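Local coordinates for protein SAM-dependent methyltransferase (Streptococcus pneumoniae, PDB 3KR9) that probably transfers a methyl group from S-adenosylmethionine to N1 of an adenine in tRNA, at residues Ala10-Gln15 with Ile137-Ile142. Numbering follows the deposited sequence.
Sequences ASFVSQ and IVAESI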
ATOM      1  N   ALA A  10     -10.446   0.491   0.382  1.00 16.90           N
ATOM      2  CA  ALA A  10     -11.706  -0.254   0.335  1.00 16.98           C
ATOM      3  C   ALA A  10     -12.294  -0.312  -1.048  1.00 16.59           C
ATOM      4  O   ALA A  10     -13.023  -1.256  -1.372  1.00 16.06           O
ATOM      5  CB  ALA A  10     -12.749   0.465   1.209  1.00 16.84           C
ATOM      6  N   SER A  11     -12.086   0.748  -1.815  1.00 18.11           N
ATOM      7  CA  SER A  11     -12.873   0.847  -3.065  1.00 18.80           C
ATOM      8  C   SER A  11     -12.307  -0.110  -4.115  1.00 19.78           C
ATOM      9  O   SER A  11     -12.974  -0.399  -5.144  1.00 21.42           O
ATOM     10  CB  SER A  11     -12.868   2.244  -3.601  1.00 18.69           C
ATOM     11  OG  SER A  11     -11.564   2.618  -4.004  1.00 21.88           O
ATOM     12  N   PHE A  12     -11.092  -0.605  -3.857  1.00 18.69           N
ATOM     13  CA  PHE A  12     -10.518  -1.582  -4.729  1.00 19.01           C
ATOM     14  C   PHE A  12     -10.821  -2.992  -4.298  1.00 18.52           C
ATOM     15  O   PHE A  12     -10.493  -3.926  -5.023  1.00 18.42           O
ATOM     16  CB  PHE A  12      -9.035  -1.360  -4.909  1.00 17.68           C
ATOM     17  CG  PHE A  12      -8.686  -0.096  -5.661  1.00 21.00           C
ATOM     18  CD1 PHE A  12      -8.884  -0.010  -7.052  1.00 23.48           C
ATOM     19  CD2 PHE A  12      -8.127   0.991  -4.985  1.00 18.26           C
ATOM     20  CE1 PHE A  12      -8.522   1.136  -7.743  1.00 24.86           C
ATOM     21  CE2 PHE A  12      -7.758   2.140  -5.667  1.00 21.78           C
ATOM     22  CZ  PHE A  12      -7.954   2.213  -7.047  1.00 22.45           C
ATOM     23  N   VAL A  13     -11.530  -3.170  -3.188  1.00 18.39           N
ATOM     24  CA  VAL A  13     -11.798  -4.541  -2.736  1.00 18.80           C
ATOM     25  C   VAL A  13     -12.968  -5.126  -3.448  1.00 19.42           C
ATOM     26  O   VAL A  13     -14.100  -4.699  -3.208  1.00 19.71           O
ATOM     27  CB  VAL A  13     -12.014  -4.646  -1.200  1.00 18.90           C
ATOM     28  CG1 VAL A  13     -12.320  -6.107  -0.768  1.00 16.77           C
ATOM     29  CG2 VAL A  13     -10.812  -4.091  -0.498  1.00 17.09           C
ATOM     30  N   SER A  14     -12.684  -6.130  -4.285  1.00 20.36           N
ATOM     31  CA  SER A  14     -13.667  -6.639  -5.236  1.00 21.82           C
ATOM     32  C   SER A  14     -14.866  -7.191  -4.503  1.00 21.30           C
ATOM     33  O   SER A  14     -14.738  -7.878  -3.450  1.00 21.18           O
ATOM     34  CB  SER A  14     -13.046  -7.718  -6.167  1.00 21.90           C
ATOM     35  OG  SER A  14     -11.894  -7.158  -6.766  1.00 23.32           O
ATOM     36  N   GLN A  15     -16.020  -6.876  -5.081  1.00 20.01           N
ATOM     37  CA  GLN A  15     -17.331  -7.253  -4.564  1.00 20.74           C
ATOM     38  C   GLN A  15     -17.347  -8.737  -4.420  1.00 19.81           C
ATOM     39  O   GLN A  15     -16.906  -9.441  -5.326  1.00 20.88           O
ATOM     40  CB  GLN A  15     -18.450  -6.810  -5.568  1.00 20.69           C
ATOM     41  CG  GLN A  15     -19.837  -7.322  -5.178  1.00 23.00           C
ATOM     42  CD  GLN A  15     -20.373  -6.604  -3.961  1.00 24.74           C
ATOM     43  OE1 GLN A  15     -20.189  -5.400  -3.832  1.00 27.30           O
ATOM     44  NE2 GLN A  15     -21.009  -7.340  -3.045  1.00 24.69           N
ATOM     45  N   ILE A 137       1.172  -3.813 -11.651  1.00 17.26           N
ATOM     46  CA  ILE A 137       0.309  -2.811 -11.099  1.00 18.25           C
ATOM     47  C   ILE A 137      -0.791  -2.655 -12.108  1.00 18.74           C
ATOM     48  O   ILE A 137      -0.517  -2.608 -13.334  1.00 20.02           O
ATOM     49  CB  ILE A 137       1.106  -1.523 -10.843  1.00 17.19           C
ATOM     50  CG1 ILE A 137       2.142  -1.799  -9.704  1.00 17.13           C
ATOM     51  CG2 ILE A 137       0.187  -0.349 -10.467  1.00 16.91           C
ATOM     52  CD1 ILE A 137       3.258  -0.711  -9.634  1.00 17.06           C
ATOM     53  N   VAL A 138      -2.026  -2.645 -11.626  1.00 19.14           N
ATOM     54  CA  VAL A 138      -3.194  -2.452 -12.522  1.00 19.45           C
ATOM     55  C   VAL A 138      -3.991  -1.190 -12.171  1.00 20.41           C
ATOM     56  O   VAL A 138      -4.946  -0.827 -12.888  1.00 21.20           O
ATOM     57  CB  VAL A 138      -4.179  -3.650 -12.482  1.00 20.39           C
ATOM     58  CG1 VAL A 138      -3.500  -4.981 -12.912  1.00 20.78           C
ATOM     59  CG2 VAL A 138      -4.892  -3.724 -11.120  1.00 20.83           C
ATOM     60  N   ALA A 139      -3.604  -0.503 -11.105  1.00 20.20           N
ATOM     61  CA  ALA A 139      -4.238   0.777 -10.753  1.00 20.43           C
ATOM     62  C   ALA A 139      -3.431   1.436  -9.631  1.00 21.44           C
ATOM     63  O   ALA A 139      -2.741   0.734  -8.841  1.00 19.83           O
ATOM     64  CB  ALA A 139      -5.708   0.543 -10.306  1.00 21.54           C
ATOM     65  N   GLU A 140      -3.469   2.769  -9.584  1.00 20.32           N
ATOM     66  CA  GLU A 140      -2.854   3.490  -8.487  1.00 20.56           C
ATOM     67  C   GLU A 140      -3.706   4.683  -8.106  1.00 21.50           C
ATOM     68  O   GLU A 140      -4.313   5.333  -8.976  1.00 21.77           O
ATOM     69  CB  GLU A 140      -1.452   3.984  -8.848  1.00 19.74           C
ATOM     70  CG  GLU A 140      -0.475   2.915  -9.324  1.00 18.91           C
ATOM     71  CD  GLU A 140       0.892   3.515  -9.619  1.00 20.31           C
ATOM     72  OE1 GLU A 140       0.936   4.440 -10.445  1.00 18.28           O
ATOM     73  OE2 GLU A 140       1.929   3.061  -9.056  1.00 21.69           O
ATOM     74  N   SER A 141      -3.730   5.020  -6.839  1.00 21.34           N
ATOM     75  CA  SER A 141      -4.383   6.230  -6.403  1.00 23.15           C
ATOM     76  C   SER A 141      -3.554   6.954  -5.401  1.00 23.24           C
ATOM     77  O   SER A 141      -2.776   6.338  -4.760  1.00 22.98           O
ATOM     78  CB  SER A 141      -5.755   5.935  -5.850  1.00 20.00           C
ATOM     79  OG  SER A 141      -6.497   5.170  -6.748  1.00 20.00           O
ATOM     80  N   ILE A 142      -3.746   8.257  -5.262  1.00 22.78           N
ATOM     81  CA  ILE A 142      -2.949   8.997  -4.280  1.00 23.72           C
ATOM     82  C   ILE A 142      -3.859   9.996  -3.576  1.00 23.78           C
ATOM     83  O   ILE A 142      -4.674  10.647  -4.214  1.00 23.60           O
ATOM     84  CB  ILE A 142      -1.737   9.710  -4.938  1.00 23.24           C
ATOM     85  CG1 ILE A 142      -0.857  10.365  -3.876  1.00 22.84           C
ATOM     86  CG2 ILE A 142      -2.232  10.774  -6.010  1.00 25.40           C
ATOM     87  CD1 ILE A 142       0.579  10.760  -4.367  1.00 26.54           C
TER
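A single aromatic side chain, that of Phe-12, makes this small surface contact, reaching from the loop between helix 4-10 and strand 17-22 to the outermost strand 135-145, where it meets Ala-139 and Ser-141. The backbones stay well apart, with the CA atoms of Phe-12 and Ala-139 9.0 Å from each other, and no hydrogen bond joins the two segments. The far end of the ring does the touching. CE1 packs obliquely on the methyl group of Ala-139, 3.9 Å from its CB, while the rim of the ring at CZ approaches OG of Ser-141 to 3.3 Å, with the hydroxyl oxygen lying at the edge and near the ring plane. The CB of Ser-141 points toward the loop, and chi1 of -52° then sets OG anti to the carbonyl carbon, beside the backbone N. On one face of the ring sits OG of Ser-11, 3.9 Å above the plane toward the rim, a hydroxyl also hydrogen-bonded to the carbonyl of Leu-8. Phe-12 itself occupies a type I turn closed by the bond from Val-13 N to Ala-10 O (3.0 Å), and its carbonyl accepts a hydrogen bond from Arg-114. The ring also touches Ile-116 of strand 114-119 and Val-154 of strand 148-157, whereas the CB of Glu-140 points away from the loop, and its carboxylate forms a salt bridge with Arg-127. The ring thus lies across the end of the sheet where strand 148-157 runs antiparallel between 114-119 and 135-145, in the 3-2-1-4-5-7-6 order of the class I Rossmann-like methyltransferase fold.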